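Local structure of SIR4-interacting protein SIF2 (Saccharomyces cerevisiae, 1R5M) at residues 58-62 and 73-77; 64-70 and 109-114; 393-399 and 411-416. The protein antagonizes telomeric silencing in yeast and acts as a WD40-repeat transcription corepressor within the Set3C complex. All blocks are in the same frame, centred on the assembly; numbering follows the deposited sequence.

Interaction 1 (58-62 and 73-77); sequences ESILA and ARIVE
The flat peptide groups of Ser59 and Ile75 meet through a hydrogen bond from Ile75 N to Ser59 O, 2.8 Å long. Arg74 CA lies 3.2 Å from the same Ser59 O in a CA-H...O contact. Leu61 and Ala73 are bonded both ways. Leu61 N bonds Ala73 O at 2.8 Å, and Ala73 N bonds Leu61 O. On one face of the sheet stand Ile60 and Arg74, a non-hydrogen-bonded pair. On the other stand Leu61 and Ala73. These are the two middle strands, 60-65 and 69-77, of a four-stranded antiparallel blade of the WD40 propeller; most of the hairpin falls in WD repeat 1. Strand 50-53 flanks them beyond Leu61, and strand 86-95 flanks them beyond Ile75. Arg74 meets Ser59 with its methylenes, not its guanidinium. Its CG is anti to the backbone N (chi1 -178°), which lays CG alongside Ser59 OG at 3.6 Å. The hydroxyl itself is hydrogen-bonded to Asp57 OD1. Ser59 CB also touches Val76 CG1, at 4.1 Å. Trp53 of strand 50-53 touches the side chains of both Leu61 and Ile75.

Interaction 2 (64-70 and 109-114); sequences GEKNSVA and NQVTCL. With SO4 (sulfate ion), chain B.
Gly64, Ala70 and Val111 meet where the hairpin of WD repeat 1 packs against the first strand of WD repeat 2, an interface between adjacent propeller blades. The apolar part centres on Val111. Its CB sits 3.8 Å from Gly64 CA, a close approach that the missing side chain of the glycine permits. With CG1 turned opposite the backbone N (chi1 168°), Val111 brings CG2 to strand 69-77, where it reaches Ala70 CB at 4.1 Å. Leu114 CD2 meets the same Ala70 CB.

Among the polar contacts, Val111 N gives a nearly straight bond to Glu65 O, 3.1 Å long and 174° at the hydrogen. Asn109 ND2 bonds Ser68 OG at 2.8 Å, with the hydroxyl 19° out of the amide plane. Ser68 OG is also bonded to His96 O, so two partners fix its rotation.

Lys66 and Gln110 run side by side. Gln110 NE2 lies 3.4 Å from Lys66 CG, while Lys66 NZ goes on to bond Ser414 O. Shortening Gln110 to an alanine removes the amide lying along Lys66 CG and CD, and that flank of the lysine chain would probably lose its cover.

The hairpin tip is an inverse gamma turn centred on Asn67. Its ND2 bonds a sulfate, probably from the crystallisation liquor, that Arg71 and Arg95 also bind. Beside the turn, one water receives Asn109 N and donates to Lys66 O, each at 2.7 Å.

Interaction 3 (393-399 and 411-416); sequences DNDYIFD and VAYSLQ
Val411 CG1 touches Ile397 CD1 at 3.6 Å, the two side chains crossing at a slant. Ala412 comes next and uses both backbone atoms. Its N bonds Asp399 O, and its O receives Phe398 N at 2.9 Å. Phe398 and Asp399 both face this one residue, a classic beta bulge that shifts the register by one.

Tyr413 pairs with Ile397 across the sheet. The two side chains lie alongside each other, and Ile397 CG1 comes within 3.5 Å of Tyr413 CE2.

Ser414 does two things. Its CB sits over a face of the Phe398 ring, 3.6 Å from the ring centroid, as a CH-pi contact. With chi1 at 73° its hydroxyl turns to Asp395 OD1 and bonds it; the modelled separation is unusually short and should be read with caution. Ser414 N also bonds Tyr396 O.

Leu415 and Gln416 send their amides to the other oxygen of the same carboxylate. Leu415 N reaches Asp395 OD2 on its syn lone pair at 2.8 Å. Gln416 N meets Asp395 OD2 nearly along the C-O axis, at 2.9 Å and 172°. The aspartate thus gathers the turn that follows the strand. The Gln416 amide ends the walk: NE2 lies over the centre of the Tyr413 ring and makes a weak bond to Asp393 OD1.

The hairpin 397-402/408-413 belongs to WD repeat 8. Asp399 forms a salt bridge with Arg337 of strand 333-338 and bonds Ser51 N of strand 50-53, so it ties together three repeats. Val411 pairs on its other side with Ser419 of strand 419-422, which is in turn paired with the N-terminal strand 37-44, closing the propeller ring.

Interactions 1 and 3 each hold two antiparallel strands inside one blade, whereas interaction 2 joins one blade to the next. All three are partly buried. Interactions 1 and 2 use the same hairpin, 60-65 with 69-77, at opposite ends, and touch where Ala62 packs on Leu114. The chemistry follows the place. Interaction 1 relies mainly on backbone bonds between strands. Interaction 2 mixes an apolar patch with side-chain amide, hydroxyl and water bonds near a turn. Interaction 3 adds a carboxylate that gathers backbone amides beyond the strand end. Lys66 links interaction 2 to interaction 3, and so WD repeat 1 to WD repeat 8.

Interaction 1 (58-62 and 73-77)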
loop_
_atom_site.group_PDB
_atom_site.type_symbol
_atom_site.label_atom_id
_atom_site.label_comp_id
_atom_site.label_asym_id
_atom_site.label_seq_id
_atom_site.Cartn_x
_atom_site.Cartn_y
_atom_site.Cartn_z
ATOM N N GLU A 58 14.303 -4.811 9.977
ATOM C CA GLU A 58 14.762 -3.885 8.947
ATOM C C GLU A 58 15.562 -4.507 7.808
ATOM O O GLU A 58 15.758 -3.868 6.774
ATOM C CB GLU A 58 15.588 -2.762 9.580
ATOM C CG GLU A 58 17.022 -3.138 9.925
ATOM C CD GLU A 58 17.841 -1.928 10.338
ATOM O OE1 GLU A 58 17.751 -1.515 11.513
ATOM O OE2 GLU A 58 18.560 -1.378 9.478
ATOM N N SER A 59 16.013 -5.747 7.981
ATOM C CA SER A 59 16.824 -6.404 6.956
ATOM C C SER A 59 16.080 -7.367 6.040
ATOM O O SER A 59 16.653 -7.857 5.068
ATOM C CB SER A 59 17.976 -7.169 7.617
ATOM O OG SER A 59 17.506 -8.367 8.220
ATOM N N ILE A 60 14.813 -7.637 6.336
ATOM C CA ILE A 60 14.048 -8.587 5.536
ATOM C C ILE A 60 13.065 -7.965 4.553
ATOM O O ILE A 60 12.207 -7.163 4.922
ATOM C CB ILE A 60 13.293 -9.575 6.450
ATOM C CG1 ILE A 60 14.298 -10.336 7.321
ATOM C CG2 ILE A 60 12.469 -10.547 5.611
ATOM C CD1 ILE A 60 13.667 -11.323 8.282
ATOM N N LEU A 61 13.203 -8.366 3.294
ATOM C CA LEU A 61 12.367 -7.881 2.205
ATOM C C LEU A 61 11.649 -9.034 1.510
ATOM O O LEU A 61 12.230 -10.097 1.284
ATOM C CB LEU A 61 13.237 -7.143 1.173
ATOM C CG LEU A 61 12.585 -6.671 -0.132
ATOM C CD1 LEU A 61 11.547 -5.603 0.173
ATOM C CD2 LEU A 61 13.652 -6.112 -1.075
ATOM N N ALA A 62 10.378 -8.826 1.190
ATOM C CA ALA A 62 9.606 -9.823 0.462
ATOM C C ALA A 62 9.297 -9.186 -0.886
ATOM O O ALA A 62 8.869 -8.036 -0.941
ATOM C CB ALA A 62 8.308 -10.141 1.190
ATOM N N ALA A 73 14.057 -12.209 1.171
ATOM C CA ALA A 73 15.489 -11.968 1.134
ATOM C C ALA A 73 15.948 -11.122 2.301
ATOM O O ALA A 73 15.176 -10.367 2.890
ATOM C CB ALA A 73 15.869 -11.288 -0.174
ATOM N N ARG A 74 17.223 -11.263 2.630
ATOM C CA ARG A 74 17.810 -10.500 3.708
ATOM C C ARG A 74 18.909 -9.634 3.111
ATOM O O ARG A 74 19.681 -10.085 2.263
ATOM C CB ARG A 74 18.377 -11.444 4.766
ATOM C CG ARG A 74 18.972 -10.763 5.981
ATOM C CD ARG A 74 18.887 -11.699 7.173
ATOM N NE ARG A 74 19.256 -13.060 6.803
ATOM C CZ ARG A 74 18.776 -14.150 7.392
ATOM N NH1 ARG A 74 17.900 -14.040 8.383
ATOM N NH2 ARG A 74 19.164 -15.351 6.987
ATOM N N ILE A 75 18.949 -8.377 3.533
ATOM C CA ILE A 75 19.961 -7.446 3.058
ATOM C C ILE A 75 20.733 -6.928 4.262
ATOM O O ILE A 75 20.181 -6.223 5.107
ATOM C CB ILE A 75 19.325 -6.255 2.313
ATOM C CG1 ILE A 75 18.672 -6.750 1.018
ATOM C CG2 ILE A 75 20.384 -5.196 2.018
ATOM C CD1 ILE A 75 17.945 -5.675 0.245
ATOM N N VAL A 76 22.009 -7.289 4.342
ATOM C CA VAL A 76 22.850 -6.860 5.452
ATOM C C VAL A 76 24.178 -6.318 4.944
ATOM O O VAL A 76 24.689 -6.763 3.917
ATOM C CB VAL A 76 23.133 -8.027 6.426
ATOM C CG1 VAL A 76 21.831 -8.515 7.048
ATOM C CG2 VAL A 76 23.827 -9.161 5.691
ATOM N N GLU A 77 24.730 -5.348 5.665
ATOM C CA GLU A 77 26.002 -4.752 5.282
ATOM C C GLU A 77 27.149 -5.443 6.010
ATOM O O GLU A 77 27.013 -5.837 7.169
ATOM C CB GLU A 77 26.002 -3.258 5.607
ATOM C CG GLU A 77 25.751 -2.938 7.070
ATOM C CD GLU A 77 25.706 -1.447 7.336
ATOM O OE1 GLU A 77 26.713 -0.762 7.058
ATOM O OE2 GLU A 77 24.663 -0.960 7.823
#

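Interaction 2 (64-70 and 109-114)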
loop_
_atom_site.group_PDB
_atom_site.type_symbol
_atom_site.label_atom_id
_atom_site.label_comp_id
_atom_site.label_asym_id
_atom_site.label_seq_id
_atom_site.Cartn_x
_atom_site.Cartn_y
_atom_site.Cartn_z
ATOM N N GLY A 64 7.638 -9.842 -5.017
ATOM C CA GLY A 64 6.953 -10.708 -5.957
ATOM C C GLY A 64 7.576 -10.642 -7.333
ATOM O O GLY A 64 8.059 -9.588 -7.753
ATOM N N GLU A 65 7.565 -11.764 -8.042
ATOM C CA GLU A 65 8.138 -11.815 -9.378
ATOM C C GLU A 65 7.084 -12.259 -10.377
ATOM O O GLU A 65 5.985 -12.665 -10.000
ATOM C CB GLU A 65 9.344 -12.754 -9.400
ATOM C CG GLU A 65 10.432 -12.336 -8.417
ATOM C CD GLU A 65 11.560 -13.341 -8.326
ATOM O OE1 GLU A 65 12.321 -13.477 -9.304
ATOM O OE2 GLU A 65 11.678 -13.998 -7.271
ATOM N N LYS A 66 7.418 -12.186 -11.657
ATOM C CA LYS A 66 6.462 -12.538 -12.692
ATOM C C LYS A 66 6.221 -14.026 -12.923
ATOM O O LYS A 66 5.136 -14.405 -13.360
ATOM C CB LYS A 66 6.870 -11.859 -14.004
ATOM C CG LYS A 66 6.876 -10.335 -13.894
ATOM C CD LYS A 66 7.295 -9.644 -15.187
ATOM C CE LYS A 66 7.253 -8.126 -15.017
ATOM N NZ LYS A 66 7.753 -7.398 -16.222
ATOM N N ASN A 67 7.203 -14.866 -12.610
ATOM C CA ASN A 67 7.052 -16.301 -12.834
ATOM C C ASN A 67 6.361 -17.083 -11.715
ATOM O O ASN A 67 6.878 -18.099 -11.248
ATOM C CB ASN A 67 8.413 -16.936 -13.138
ATOM C CG ASN A 67 8.285 -18.353 -13.669
ATOM O OD1 ASN A 67 7.409 -18.640 -14.484
ATOM N ND2 ASN A 67 9.163 -19.241 -13.218
ATOM N N SER A 68 5.196 -16.602 -11.290
ATOM C CA SER A 68 4.408 -17.281 -10.259
ATOM C C SER A 68 5.234 -17.610 -9.018
ATOM O O SER A 68 5.110 -18.692 -8.437
ATOM C CB SER A 68 3.814 -18.566 -10.852
ATOM O OG SER A 68 2.681 -19.015 -10.123
ATOM N N VAL A 69 6.063 -16.662 -8.597
ATOM C CA VAL A 69 6.915 -16.872 -7.440
ATOM C C VAL A 69 7.294 -15.556 -6.771
ATOM O O VAL A 69 7.416 -14.520 -7.428
ATOM C CB VAL A 69 8.221 -17.622 -7.847
ATOM C CG1 VAL A 69 9.057 -16.750 -8.787
ATOM C CG2 VAL A 69 9.027 -17.997 -6.614
ATOM N N ALA A 70 7.448 -15.608 -5.452
ATOM C CA ALA A 70 7.865 -14.458 -4.665
ATOM C C ALA A 70 9.068 -14.962 -3.883
ATOM O O ALA A 70 9.284 -16.166 -3.781
ATOM C CB ALA A 70 6.754 -14.018 -3.710
ATOM N N ASN A 109 1.143 -15.765 -14.698
ATOM C CA ASN A 109 0.654 -15.843 -13.325
ATOM C C ASN A 109 1.648 -15.134 -12.412
ATOM O O ASN A 109 2.378 -15.768 -11.654
ATOM C CB ASN A 109 0.493 -17.308 -12.896
ATOM C CG ASN A 109 -0.392 -17.466 -11.663
ATOM O OD1 ASN A 109 -1.471 -16.874 -11.581
ATOM N ND2 ASN A 109 0.055 -18.280 -10.707
ATOM N N GLN A 110 1.673 -13.810 -12.495
ATOM C CA GLN A 110 2.585 -13.016 -11.680
ATOM C C GLN A 110 2.065 -12.887 -10.254
ATOM O O GLN A 110 0.873 -13.053 -9.999
ATOM C CB GLN A 110 2.735 -11.604 -12.262
ATOM C CG GLN A 110 3.016 -11.537 -13.760
ATOM C CD GLN A 110 3.277 -10.116 -14.244
ATOM O OE1 GLN A 110 2.926 -9.142 -13.575
ATOM N NE2 GLN A 110 3.888 -9.994 -15.420
ATOM N N VAL A 111 2.973 -12.612 -9.324
ATOM C CA VAL A 111 2.576 -12.382 -7.941
ATOM C C VAL A 111 2.092 -10.934 -7.988
ATOM O O VAL A 111 2.827 -10.041 -8.422
ATOM C CB VAL A 111 3.768 -12.522 -6.980
ATOM C CG1 VAL A 111 3.390 -12.000 -5.603
ATOM C CG2 VAL A 111 4.180 -13.985 -6.886
ATOM N N THR A 112 0.856 -10.703 -7.562
ATOM C CA THR A 112 0.261 -9.370 -7.620
ATOM C C THR A 112 0.073 -8.675 -6.280
ATOM O O THR A 112 -0.294 -7.495 -6.232
ATOM C CB THR A 112 -1.118 -9.429 -8.287
ATOM O OG1 THR A 112 -1.978 -10.277 -7.513
ATOM C CG2 THR A 112 -1.007 -9.986 -9.701
ATOM N N CYS A 113 0.320 -9.395 -5.194
ATOM C CA CYS A 113 0.116 -8.813 -3.876
ATOM C C CYS A 113 0.887 -9.570 -2.803
ATOM O O CYS A 113 0.989 -10.796 -2.851
ATOM C CB CYS A 113 -1.389 -8.838 -3.561
ATOM S SG CYS A 113 -1.928 -7.995 -2.047
ATOM N N LEU A 114 1.456 -8.826 -1.858
ATOM C CA LEU A 114 2.179 -9.415 -0.732
ATOM C C LEU A 114 1.795 -8.616 0.507
ATOM O O LEU A 114 1.711 -7.386 0.457
ATOM C CB LEU A 114 3.696 -9.345 -0.924
ATOM C CG LEU A 114 4.268 -10.061 -2.150
ATOM C CD1 LEU A 114 4.331 -9.081 -3.305
ATOM C CD2 LEU A 114 5.657 -10.597 -1.841
HETATM S S SO4 B . 12.490 -18.733 -10.865
HETATM O O1 SO4 B . 11.103 -19.034 -11.267
HETATM O O2 SO4 B . 13.387 -18.918 -12.021
HETATM O O3 SO4 B . 12.574 -17.340 -10.388
HETATM O O4 SO4 B . 12.903 -19.640 -9.777
HETATM O O HOH W 1 3.711 -15.230 -15.479
#

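Interaction 3 (393-399 and 411-416)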
loop_
_atom_site.group_PDB
_atom_site.type_symbol
_atom_site.label_atom_id
_atom_site.label_comp_id
_atom_site.label_asym_id
_atom_site.label_seq_id
_atom_site.Cartn_x
_atom_site.Cartn_y
_atom_site.Cartn_z
ATOM N N ASP A 393 18.153 4.660 -18.377
ATOM C CA ASP A 393 16.942 3.953 -18.800
ATOM C C ASP A 393 15.754 4.864 -18.535
ATOM O O ASP A 393 15.858 5.813 -17.753
ATOM C CB ASP A 393 16.745 2.629 -18.054
ATOM C CG ASP A 393 16.279 2.828 -16.632
ATOM O OD1 ASP A 393 17.138 2.865 -15.725
ATOM O OD2 ASP A 393 15.052 2.962 -16.419
ATOM N N ASN A 394 14.629 4.586 -19.190
ATOM C CA ASN A 394 13.420 5.390 -19.015
ATOM C C ASN A 394 12.262 4.514 -18.542
ATOM O O ASN A 394 11.101 4.832 -18.792
ATOM C CB ASN A 394 13.030 6.045 -20.342
ATOM C CG ASN A 394 12.492 5.041 -21.337
ATOM O OD1 ASN A 394 12.891 3.880 -21.322
ATOM N ND2 ASN A 394 11.586 5.482 -22.211
ATOM N N ASP A 395 12.569 3.417 -17.857
ATOM C CA ASP A 395 11.520 2.514 -17.392
ATOM C C ASP A 395 10.664 3.148 -16.296
ATOM O O ASP A 395 11.094 4.080 -15.615
ATOM C CB ASP A 395 12.145 1.205 -16.887
ATOM C CG ASP A 395 11.127 0.076 -16.740
ATOM O OD1 ASP A 395 9.985 0.213 -17.223
ATOM O OD2 ASP A 395 11.485 -0.962 -16.145
ATOM N N TYR A 396 9.445 2.634 -16.155
ATOM C CA TYR A 396 8.492 3.104 -15.150
ATOM C C TYR A 396 8.744 2.410 -13.819
ATOM O O TYR A 396 9.263 1.299 -13.779
ATOM C CB TYR A 396 7.054 2.739 -15.546
ATOM C CG TYR A 396 6.519 3.369 -16.804
ATOM C CD1 TYR A 396 5.966 2.582 -17.813
ATOM C CD2 TYR A 396 6.524 4.753 -16.971
ATOM C CE1 TYR A 396 5.426 3.161 -18.962
ATOM C CE2 TYR A 396 5.990 5.341 -18.112
ATOM C CZ TYR A 396 5.441 4.543 -19.103
ATOM O OH TYR A 396 4.909 5.132 -20.231
ATOM N N ILE A 397 8.348 3.073 -12.737
ATOM C CA ILE A 397 8.430 2.498 -11.396
ATOM C C ILE A 397 6.965 2.274 -11.024
ATOM O O ILE A 397 6.177 3.217 -11.027
ATOM C CB ILE A 397 9.070 3.467 -10.387
ATOM C CG1 ILE A 397 10.565 3.602 -10.683
ATOM C CG2 ILE A 397 8.854 2.953 -8.961
ATOM C CD1 ILE A 397 11.256 4.674 -9.867
ATOM N N PHE A 398 6.607 1.028 -10.726
ATOM C CA PHE A 398 5.233 0.664 -10.378
ATOM C C PHE A 398 4.975 0.582 -8.879
ATOM O O PHE A 398 3.827 0.659 -8.428
ATOM C CB PHE A 398 4.881 -0.697 -10.990
ATOM C CG PHE A 398 4.568 -0.658 -12.461
ATOM C CD1 PHE A 398 4.274 -1.836 -13.141
ATOM C CD2 PHE A 398 4.539 0.545 -13.161
ATOM C CE1 PHE A 398 3.952 -1.821 -14.493
ATOM C CE2 PHE A 398 4.217 0.572 -14.519
ATOM C CZ PHE A 398 3.923 -0.614 -15.184
ATOM N N ASP A 399 6.039 0.418 -8.105
ATOM C CA ASP A 399 5.885 0.279 -6.668
ATOM C C ASP A 399 7.168 0.614 -5.926
ATOM O O ASP A 399 8.263 0.551 -6.487
ATOM C CB ASP A 399 5.470 -1.167 -6.352
ATOM C CG ASP A 399 5.339 -1.435 -4.864
ATOM O OD1 ASP A 399 6.166 -2.190 -4.304
ATOM O OD2 ASP A 399 4.402 -0.887 -4.250
ATOM N N VAL A 411 12.692 -0.360 -4.872
ATOM C CA VAL A 411 12.060 0.207 -6.054
ATOM C C VAL A 411 11.763 -0.882 -7.081
ATOM O O VAL A 411 12.659 -1.616 -7.504
ATOM C CB VAL A 411 12.983 1.271 -6.697
ATOM C CG1 VAL A 411 12.292 1.921 -7.875
ATOM C CG2 VAL A 411 13.372 2.319 -5.660
ATOM N N ALA A 412 10.502 -0.981 -7.477
ATOM C CA ALA A 412 10.088 -1.976 -8.454
ATOM C C ALA A 412 9.832 -1.329 -9.811
ATOM O O ALA A 412 8.897 -0.541 -9.963
ATOM C CB ALA A 412 8.821 -2.694 -7.964
ATOM N N TYR A 413 10.676 -1.647 -10.788
ATOM C CA TYR A 413 10.504 -1.113 -12.137
ATOM C C TYR A 413 9.610 -2.077 -12.904
ATOM O O TYR A 413 9.558 -3.269 -12.594
ATOM C CB TYR A 413 11.852 -0.974 -12.855
ATOM C CG TYR A 413 12.729 0.132 -12.316
ATOM C CD1 TYR A 413 13.658 -0.115 -11.302
ATOM C CD2 TYR A 413 12.634 1.426 -12.820
ATOM C CE1 TYR A 413 14.473 0.904 -10.808
ATOM C CE2 TYR A 413 13.441 2.453 -12.329
ATOM C CZ TYR A 413 14.357 2.183 -11.327
ATOM O OH TYR A 413 15.158 3.194 -10.844
ATOM N N SER A 414 8.915 -1.571 -13.916
ATOM C CA SER A 414 8.000 -2.411 -14.680
ATOM C C SER A 414 8.673 -3.549 -15.433
ATOM O O SER A 414 8.166 -4.670 -15.446
ATOM C CB SER A 414 7.189 -1.561 -15.664
ATOM O OG SER A 414 7.977 -1.126 -16.755
ATOM N N LEU A 415 9.825 -3.274 -16.035
ATOM C CA LEU A 415 10.528 -4.281 -16.824
ATOM C C LEU A 415 11.947 -4.626 -16.383
ATOM O O LEU A 415 12.318 -5.803 -16.343
ATOM C CB LEU A 415 10.549 -3.838 -18.289
ATOM C CG LEU A 415 9.173 -3.713 -18.945
ATOM C CD1 LEU A 415 9.280 -2.967 -20.266
ATOM C CD2 LEU A 415 8.586 -5.102 -19.147
ATOM N N GLN A 416 12.743 -3.614 -16.053
ATOM C CA GLN A 416 14.121 -3.867 -15.651
ATOM C C GLN A 416 14.273 -4.348 -14.217
ATOM O O GLN A 416 13.293 -4.546 -13.496
ATOM C CB GLN A 416 14.994 -2.625 -15.875
ATOM C CG GLN A 416 14.636 -1.421 -15.026
ATOM C CD GLN A 416 15.592 -0.262 -15.243
ATOM O OE1 GLN A 416 16.218 -0.152 -16.298
ATOM N NE2 GLN A 416 15.697 0.615 -14.256
#